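Long-range contacts in putative Zn-dependent exopeptidase (Bacteroides vulgatus ATCC 8482, PDB 3GUX), which probably removes amino acids from peptide ends as a zinc-dependent aminopeptidase of the M28 family: residues I99-H104 / Y198-D203; E215-R220 / D252-V257. All coordinates share one frame; numbering follows the deposited sequence.

Overall arrangement
Both contacts belong to the one alpha/beta domain of the chain and follow each other along it: interaction 1 closes at residue 203 before interaction 2 opens at 215. Interaction 1 pairs two parallel strands, 98-104 and 198-203, inside the six-stranded mixed sheet, close to the middle of the molecule. Interaction 2 joins the starts of two helices, 218-221 and 253-260, over the face of the sheet that carries Cys-102 and Leu-201, with about 11 Å between the two centres. They touch where the Leu-201 side chain packs on Asp-252 and His-254, and where the carboxylates of Asp-203 and Asp-252 come close. The central sheet and the helix starts packed on this face thus meet directly, with Asp-252 reaching toward the strand end at Asp-203.

Interaction 1 (I99-H104 / Y198-D203)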
ATOM      1  N   ILE A  99       8.267  -8.180  -4.257  1.00 12.17           N
ATOM      2  CA  ILE A  99       8.124  -7.046  -3.340  1.00 12.39           C
ATOM      3  C   ILE A  99       6.625  -6.858  -3.082  1.00 11.33           C
ATOM      4  O   ILE A  99       5.812  -6.907  -4.005  1.00 11.03           O
ATOM      5  CB  ILE A  99       8.723  -5.721  -3.841  1.00 12.10           C
ATOM      6  CG1 ILE A  99      10.208  -5.867  -4.196  1.00 14.24           C
ATOM      7  CG2 ILE A  99       8.490  -4.617  -2.768  1.00 12.03           C
ATOM      8  CD1 ILE A  99      11.109  -6.372  -3.059  1.00 16.63           C
ATOM      9  N   LEU A 100       6.252  -6.704  -1.818  1.00 11.23           N
ATOM     10  CA  LEU A 100       4.845  -6.464  -1.472  1.00 11.19           C
ATOM     11  C   LEU A 100       4.595  -4.978  -1.391  1.00 12.50           C
ATOM     12  O   LEU A 100       5.377  -4.273  -0.789  1.00 14.99           O
ATOM     13  CB  LEU A 100       4.482  -7.096  -0.123  1.00  9.93           C
ATOM     14  CG  LEU A 100       3.101  -6.767   0.465  1.00  9.21           C
ATOM     15  CD1 LEU A 100       1.966  -7.113  -0.484  1.00 16.61           C
ATOM     16  CD2 LEU A 100       2.967  -7.498   1.740  1.00  7.08           C
ATOM     17  N   LEU A 101       3.504  -4.514  -1.992  1.00 10.47           N
ATOM     18  CA  LEU A 101       3.084  -3.134  -1.894  1.00 10.33           C
ATOM     19  C   LEU A 101       1.659  -3.164  -1.363  1.00 12.28           C
ATOM     20  O   LEU A 101       0.828  -3.861  -1.921  1.00 15.97           O
ATOM     21  CB  LEU A 101       3.092  -2.419  -3.241  1.00  8.06           C
ATOM     22  CG  LEU A 101       4.420  -2.304  -3.991  1.00  6.62           C
ATOM     23  CD1 LEU A 101       4.210  -1.494  -5.269  1.00  5.16           C
ATOM     24  CD2 LEU A 101       5.500  -1.670  -3.117  1.00  8.51           C
ATOM     25  N   CYS A 102       1.366  -2.391  -0.326  1.00 13.69           N
ATOM     26  CA  CYS A 102       0.031  -2.416   0.265  1.00 13.39           C
ATOM     27  C   CYS A 102      -0.452  -1.090   0.841  1.00 14.08           C
ATOM     28  O   CYS A 102       0.315  -0.135   1.042  1.00 11.78           O
ATOM     29  CB  CYS A 102      -0.008  -3.514   1.323  1.00 13.59           C
ATOM     30  SG  CYS A 102       1.256  -3.377   2.579  1.00 13.58           S
ATOM     31  N   ALA A 103      -1.767  -1.075   1.103  1.00 13.74           N
ATOM     32  CA  ALA A 103      -2.520   0.073   1.581  1.00 11.41           C
ATOM     33  C   ALA A 103      -3.878  -0.450   2.042  1.00 12.36           C
ATOM     34  O   ALA A 103      -4.295  -1.521   1.602  1.00 11.18           O
ATOM     35  CB  ALA A 103      -2.724   1.078   0.464  1.00  7.66           C
ATOM     36  N   HIS A 104      -4.532   0.258   2.939  1.00 13.40           N
ATOM     37  CA  HIS A 104      -5.907  -0.054   3.276  1.00 14.60           C
ATOM     38  C   HIS A 104      -6.880   0.809   2.494  1.00 15.67           C
ATOM     39  O   HIS A 104      -6.600   1.940   2.237  1.00 13.72           O
ATOM     40  CB  HIS A 104      -6.134   0.033   4.795  1.00 10.25           C
ATOM     41  CG  HIS A 104      -6.358   1.414   5.304  1.00 12.66           C
ATOM     42  ND1 HIS A 104      -7.600   1.987   5.375  1.00 17.04           N
ATOM     43  CD2 HIS A 104      -5.504   2.325   5.795  1.00 13.56           C
ATOM     44  CE1 HIS A 104      -7.499   3.203   5.854  1.00 24.35           C
ATOM     45  NE2 HIS A 104      -6.239   3.431   6.126  1.00 17.22           N
ATOM     46  N   TYR A 198      10.482  -7.893   0.951  1.00 11.82           N
ATOM     47  CA  TYR A 198      10.038  -6.943   1.958  1.00 11.29           C
ATOM     48  C   TYR A 198       8.774  -6.354   1.419  1.00 10.13           C
ATOM     49  O   TYR A 198       8.391  -6.662   0.293  1.00 11.49           O
ATOM     50  CB  TYR A 198      11.085  -5.868   2.241  1.00 10.76           C
ATOM     51  CG  TYR A 198      11.462  -5.022   1.039  1.00 13.15           C
ATOM     52  CD1 TYR A 198      10.756  -3.870   0.715  1.00  8.17           C
ATOM     53  CD2 TYR A 198      12.543  -5.370   0.247  1.00 15.72           C
ATOM     54  CE1 TYR A 198      11.127  -3.099  -0.390  1.00 13.92           C
ATOM     55  CE2 TYR A 198      12.921  -4.615  -0.851  1.00 12.00           C
ATOM     56  CZ  TYR A 198      12.212  -3.494  -1.162  1.00 14.32           C
ATOM     57  OH  TYR A 198      12.604  -2.774  -2.241  1.00 14.11           O
ATOM     58  N   GLY A 199       8.116  -5.544   2.240  1.00 11.31           N
ATOM     59  CA  GLY A 199       6.873  -4.877   1.880  1.00 10.52           C
ATOM     60  C   GLY A 199       6.920  -3.378   2.092  1.00 10.49           C
ATOM     61  O   GLY A 199       7.699  -2.900   2.903  1.00  9.84           O
ATOM     62  N   ILE A 200       6.126  -2.638   1.312  1.00  8.23           N
ATOM     63  CA  ILE A 200       5.998  -1.195   1.478  1.00 10.27           C
ATOM     64  C   ILE A 200       4.516  -0.902   1.668  1.00 10.67           C
ATOM     65  O   ILE A 200       3.720  -1.248   0.818  1.00 13.19           O
ATOM     66  CB  ILE A 200       6.512  -0.358   0.293  1.00  8.68           C
ATOM     67  CG1 ILE A 200       7.966  -0.690  -0.040  1.00 12.34           C
ATOM     68  CG2 ILE A 200       6.372   1.126   0.615  1.00  9.54           C
ATOM     69  CD1 ILE A 200       8.540   0.104  -1.211  1.00  6.53           C
ATOM     70  N   LEU A 201       4.163  -0.307   2.800  1.00 10.40           N
ATOM     71  CA  LEU A 201       2.822   0.112   3.079  1.00 11.20           C
ATOM     72  C   LEU A 201       2.735   1.607   2.849  1.00 13.42           C
ATOM     73  O   LEU A 201       3.574   2.359   3.365  1.00 13.78           O
ATOM     74  CB  LEU A 201       2.433  -0.227   4.525  1.00 11.56           C
ATOM     75  CG  LEU A 201       1.088   0.294   5.045  1.00 11.53           C
ATOM     76  CD1 LEU A 201      -0.131  -0.289   4.297  1.00 10.95           C
ATOM     77  CD2 LEU A 201       0.982   0.022   6.563  1.00  7.89           C
ATOM     78  N   LEU A 202       1.704   2.033   2.114  1.00 10.20           N
ATOM     79  CA  LEU A 202       1.424   3.465   1.867  1.00 11.81           C
ATOM     80  C   LEU A 202       0.176   3.824   2.669  1.00 14.46           C
ATOM     81  O   LEU A 202      -0.871   3.215   2.444  1.00 12.33           O
ATOM     82  CB  LEU A 202       1.205   3.775   0.393  1.00  7.92           C
ATOM     83  CG  LEU A 202       2.292   3.367  -0.587  1.00 10.32           C
ATOM     84  CD1 LEU A 202       1.927   3.946  -1.940  1.00 11.26           C
ATOM     85  CD2 LEU A 202       3.685   3.813  -0.099  1.00 11.79           C
ATOM     86  N   ASP A 203       0.297   4.770   3.600  1.00 13.35           N
ATOM     87  CA  ASP A 203      -0.839   5.227   4.431  1.00 13.06           C
ATOM     88  C   ASP A 203      -0.797   6.761   4.585  1.00 14.13           C
ATOM     89  O   ASP A 203       0.087   7.298   5.249  1.00 12.05           O
ATOM     90  CB  ASP A 203      -0.789   4.532   5.777  1.00 12.76           C
ATOM     91  CG  ASP A 203      -2.052   4.704   6.604  1.00 18.81           C
ATOM     92  OD1 ASP A 203      -2.952   5.439   6.186  1.00 14.55           O
ATOM     93  OD2 ASP A 203      -2.135   4.076   7.703  1.00 15.82           O
TER
HETATM   94  O   HOH W   1      -2.872   2.429   3.973  1.00 18.79           O
HETATM   95  O   HOH W   2      -5.339   6.074   7.550  1.00 36.71           O
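Strands 99-104 and 198-203 run parallel, their axes 4.5 Å apart and 20° askew, joined by four backbone hydrogen bonds: Leu-100 N to Tyr-198 O, Ile-200 N to Leu-100 O, Cys-102 N to Ile-200 O and Leu-202 N to Cys-102 O (2.8 Å). Past the last of these, a water takes over, accepting from His-104 N and donating to Leu-202 O. Ile-99 lays its CD1 methyl over one face of the Tyr-198 ring, 3.7 Å from the centroid and displaced toward the rim, a CH-pi contact. The ring reaches this methyl because its CG sits between backbone N and carbonyl carbon (chi1 60°), and its OH is hydrogen-bonded to Glu-313. With Tyr-198 replaced by an alanine, the Ile-99 methyl would probably lose its aromatic cover and Glu-313 this hydroxyl partner. These are inner strands of the mixed sheet of the M28 alpha/beta fold, flanked by strands 152-158 and 265-269. On the face shared with Tyr-198, Leu-101 and Ile-200 lie side by side, CD2 of Leu-101 3.8 Å from CB of Ile-200, and Leu-101 also packs on helix 296-311. The other face carries Cys-102, whose SG rests 3.8 Å from CD1 of Leu-201. At the C-terminal ends, a second water links His-104 NE2 to Asp-203 OD1, while His-104 ND1 is hydrogen-bonded to Asp-106.

Interaction 2 (E215-R220 / D252-V257); sequences EGYSAR and DDHIYV
Glu-215 and His-254 approach from opposite directions and meet in a hydrogen bond, His-254 NE2 to Glu-215 OE1, 2.8 Å long and bent to 144° at the hydrogen. The imidazole donates from above the carboxylate plane, the two flat groups standing nearly perpendicular. Three donors grip OE1: besides the imidazole, Ser-218 N binds it at 2.7 Å on the syn side, and Ser-218 OG reaches it nearly along the C-O axis. The other oxygen, OE2, accepts from Tyr-217 N at 2.9 Å and from Thr-250 N. The Glu-215 chain starts with CG anti to the backbone N (chi1 -176°) and then bends at chi2, which folds the carboxylate back over the turn. So many donors hold the group firmly and would be expected to favour its ionised form. Ser-218 OG also accepts from Asp-267 N and lies 3.2 Å from His-254 CD2. Above this polar cluster, Tyr-217 turns a ring edge toward the face of the imidazole in an offset edge-to-face pair, the planes at 89°. One face of the phenol is covered by Ile-255, whose CG1 stands almost over the ring centre at 3.9 Å from the centroid, a CH-pi contact; the hydroxyl beyond is hydrogen-bonded to Asn-258. By accepting from Tyr-217 N and Ser-218 N, Glu-215 caps the turn into helix 218-221, and its His-carboxylate bond ties that helix start to the first turn of helix 253-260, over the Leu-201 face of the central sheet in the M28 peptidase fold.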
ATOM      1  N   GLU A 215       9.359   5.676  10.509  1.00 15.44           N
ATOM      2  CA  GLU A 215       8.313   5.230  11.419  1.00 13.85           C
ATOM      3  C   GLU A 215       8.907   4.214  12.380  1.00 15.34           C
ATOM      4  O   GLU A 215       9.710   3.344  11.966  1.00 13.09           O
ATOM      5  CB  GLU A 215       7.128   4.679  10.622  1.00 16.92           C
ATOM      6  CG  GLU A 215       5.922   4.274  11.471  1.00 13.20           C
ATOM      7  CD  GLU A 215       6.072   2.887  12.080  1.00 16.12           C
ATOM      8  OE1 GLU A 215       6.616   1.985  11.408  1.00 12.88           O
ATOM      9  OE2 GLU A 215       5.639   2.687  13.224  1.00 17.69           O
ATOM     10  N   GLY A 216       8.520   4.337  13.657  1.00 13.72           N
ATOM     11  CA  GLY A 216       9.106   3.536  14.737  1.00 14.66           C
ATOM     12  C   GLY A 216       9.193   2.032  14.553  1.00 14.23           C
ATOM     13  O   GLY A 216      10.270   1.456  14.724  1.00 12.61           O
ATOM     14  N   TYR A 217       8.065   1.383  14.258  1.00 12.12           N
ATOM     15  CA  TYR A 217       8.054  -0.076  14.073  1.00 12.45           C
ATOM     16  C   TYR A 217       8.904  -0.471  12.854  1.00 13.71           C
ATOM     17  O   TYR A 217       9.763  -1.379  12.952  1.00 12.40           O
ATOM     18  CB  TYR A 217       6.632  -0.630  13.997  1.00 11.46           C
ATOM     19  CG  TYR A 217       6.579  -2.133  14.023  1.00  9.37           C
ATOM     20  CD1 TYR A 217       6.494  -2.830  15.225  1.00  7.49           C
ATOM     21  CD2 TYR A 217       6.621  -2.864  12.841  1.00 11.37           C
ATOM     22  CE1 TYR A 217       6.478  -4.240  15.243  1.00 12.38           C
ATOM     23  CE2 TYR A 217       6.596  -4.243  12.836  1.00 11.24           C
ATOM     24  CZ  TYR A 217       6.502  -4.928  14.030  1.00 14.16           C
ATOM     25  OH  TYR A 217       6.488  -6.298  13.972  1.00 12.88           O
ATOM     26  N   SER A 218       8.707   0.235  11.742  1.00 12.52           N
ATOM     27  CA  SER A 218       9.497   0.007  10.532  1.00 13.10           C
ATOM     28  C   SER A 218      11.022   0.111  10.809  1.00 13.52           C
ATOM     29  O   SER A 218      11.789  -0.695  10.310  1.00 14.44           O
ATOM     30  CB  SER A 218       9.114   0.992   9.415  1.00 11.06           C
ATOM     31  OG  SER A 218       7.710   0.929   9.043  1.00 14.94           O
ATOM     32  N   ALA A 219      11.414   1.084  11.637  1.00 13.31           N
ATOM     33  CA  ALA A 219      12.803   1.364  11.977  1.00 13.04           C
ATOM     34  C   ALA A 219      13.436   0.335  12.900  1.00 11.42           C
ATOM     35  O   ALA A 219      14.645   0.371  13.101  1.00  9.64           O
ATOM     36  CB  ALA A 219      12.898   2.745  12.604  1.00 14.47           C
ATOM     37  N   ARG A 220      12.654  -0.538  13.542  1.00 11.18           N
ATOM     38  CA  ARG A 220      13.264  -1.625  14.322  1.00 12.47           C
ATOM     39  C   ARG A 220      13.061  -3.005  13.678  1.00 10.83           C
ATOM     40  O   ARG A 220      13.709  -3.949  14.058  1.00 14.24           O
ATOM     41  CB  ARG A 220      12.802  -1.603  15.776  1.00 14.57           C
ATOM     42  CG  ARG A 220      11.414  -1.972  16.038  1.00 17.10           C
ATOM     43  CD  ARG A 220      11.197  -1.970  17.542  1.00 16.02           C
ATOM     44  NE  ARG A 220       9.823  -2.377  17.812  1.00 25.76           N
ATOM     45  CZ  ARG A 220       9.409  -3.634  17.981  1.00 25.66           C
ATOM     46  NH1 ARG A 220      10.246  -4.671  17.936  1.00 25.91           N
ATOM     47  NH2 ARG A 220       8.125  -3.863  18.207  1.00 33.49           N
ATOM     48  N   ASP A 252      -0.286  -0.051  12.544  1.00 18.47           N
ATOM     49  CA  ASP A 252      -0.708  -0.020  11.137  1.00 14.70           C
ATOM     50  C   ASP A 252      -0.548  -1.421  10.540  1.00 11.48           C
ATOM     51  O   ASP A 252       0.028  -2.289  11.168  1.00 15.46           O
ATOM     52  CB  ASP A 252       0.109   1.045  10.376  1.00 14.04           C
ATOM     53  CG  ASP A 252      -0.677   1.733   9.263  1.00 14.94           C
ATOM     54  OD1 ASP A 252      -1.724   1.178   8.860  1.00 12.34           O
ATOM     55  OD2 ASP A 252      -0.228   2.804   8.760  1.00 16.89           O
ATOM     56  N   ASP A 253      -0.990  -1.618   9.312  1.00 11.63           N
ATOM     57  CA  ASP A 253      -1.010  -2.943   8.699  1.00 13.13           C
ATOM     58  C   ASP A 253       0.364  -3.632   8.629  1.00 14.55           C
ATOM     59  O   ASP A 253       0.446  -4.867   8.690  1.00 13.33           O
ATOM     60  CB  ASP A 253      -1.630  -2.846   7.292  1.00 13.67           C
ATOM     61  CG  ASP A 253      -3.137  -2.495   7.301  1.00 18.85           C
ATOM     62  OD1 ASP A 253      -3.908  -3.112   8.067  1.00 18.37           O
ATOM     63  OD2 ASP A 253      -3.561  -1.636   6.479  1.00 21.64           O
ATOM     64  N   HIS A 254       1.431  -2.833   8.508  1.00 11.47           N
ATOM     65  CA  HIS A 254       2.790  -3.355   8.401  1.00 12.95           C
ATOM     66  C   HIS A 254       3.209  -4.157   9.638  1.00 15.49           C
ATOM     67  O   HIS A 254       4.021  -5.060   9.505  1.00 17.62           O
ATOM     68  CB  HIS A 254       3.774  -2.228   8.120  1.00 11.28           C
ATOM     69  CG  HIS A 254       3.962  -1.271   9.247  1.00 10.46           C
ATOM     70  ND1 HIS A 254       2.913  -0.633   9.875  1.00 12.74           N
ATOM     71  CD2 HIS A 254       5.086  -0.788   9.812  1.00  7.75           C
ATOM     72  CE1 HIS A 254       3.389   0.173  10.808  1.00 13.11           C
ATOM     73  NE2 HIS A 254       4.707   0.102  10.784  1.00 15.79           N
ATOM     74  N   ILE A 255       2.669  -3.820  10.816  1.00 15.34           N
ATOM     75  CA  ILE A 255       2.941  -4.575  12.036  1.00 16.75           C
ATOM     76  C   ILE A 255       2.504  -6.010  11.861  1.00 12.99           C
ATOM     77  O   ILE A 255       3.244  -6.920  12.199  1.00 14.67           O
ATOM     78  CB  ILE A 255       2.235  -3.978  13.281  1.00 20.63           C
ATOM     79  CG1 ILE A 255       2.831  -2.605  13.623  1.00 23.29           C
ATOM     80  CG2 ILE A 255       2.350  -4.929  14.491  1.00 20.02           C
ATOM     81  CD1 ILE A 255       2.364  -2.057  14.974  1.00 25.38           C
ATOM     82  N   TYR A 256       1.304  -6.215  11.325  1.00 14.39           N
ATOM     83  CA  TYR A 256       0.783  -7.583  11.144  1.00 14.07           C
ATOM     84  C   TYR A 256       1.498  -8.311   9.995  1.00 14.98           C
ATOM     85  O   TYR A 256       2.068  -9.388  10.228  1.00 14.72           O
ATOM     86  CB  TYR A 256      -0.734  -7.547  11.056  1.00 14.62           C
ATOM     87  CG  TYR A 256      -1.254  -6.978  12.356  1.00 12.47           C
ATOM     88  CD1 TYR A 256      -1.177  -7.712  13.531  1.00 18.38           C
ATOM     89  CD2 TYR A 256      -1.717  -5.685  12.433  1.00 12.69           C
ATOM     90  CE1 TYR A 256      -1.614  -7.182  14.739  1.00 13.56           C
ATOM     91  CE2 TYR A 256      -2.140  -5.145  13.630  1.00 12.50           C
ATOM     92  CZ  TYR A 256      -2.111  -5.891  14.770  1.00 12.52           C
ATOM     93  OH  TYR A 256      -2.546  -5.347  15.969  1.00 15.87           O
ATOM     94  N   VAL A 257       1.547  -7.710   8.800  1.00 15.18           N
ATOM     95  CA  VAL A 257       2.342  -8.269   7.667  1.00 15.60           C
ATOM     96  C   VAL A 257       3.638  -8.883   8.154  1.00 15.70           C
ATOM     97  O   VAL A 257       3.948 -10.063   7.882  1.00 15.31           O
ATOM     98  CB  VAL A 257       2.659  -7.175   6.588  1.00 17.18           C
ATOM     99  CG1 VAL A 257       3.874  -7.534   5.809  1.00 14.59           C
ATOM    100  CG2 VAL A 257       1.457  -6.959   5.667  1.00 13.95           C
TER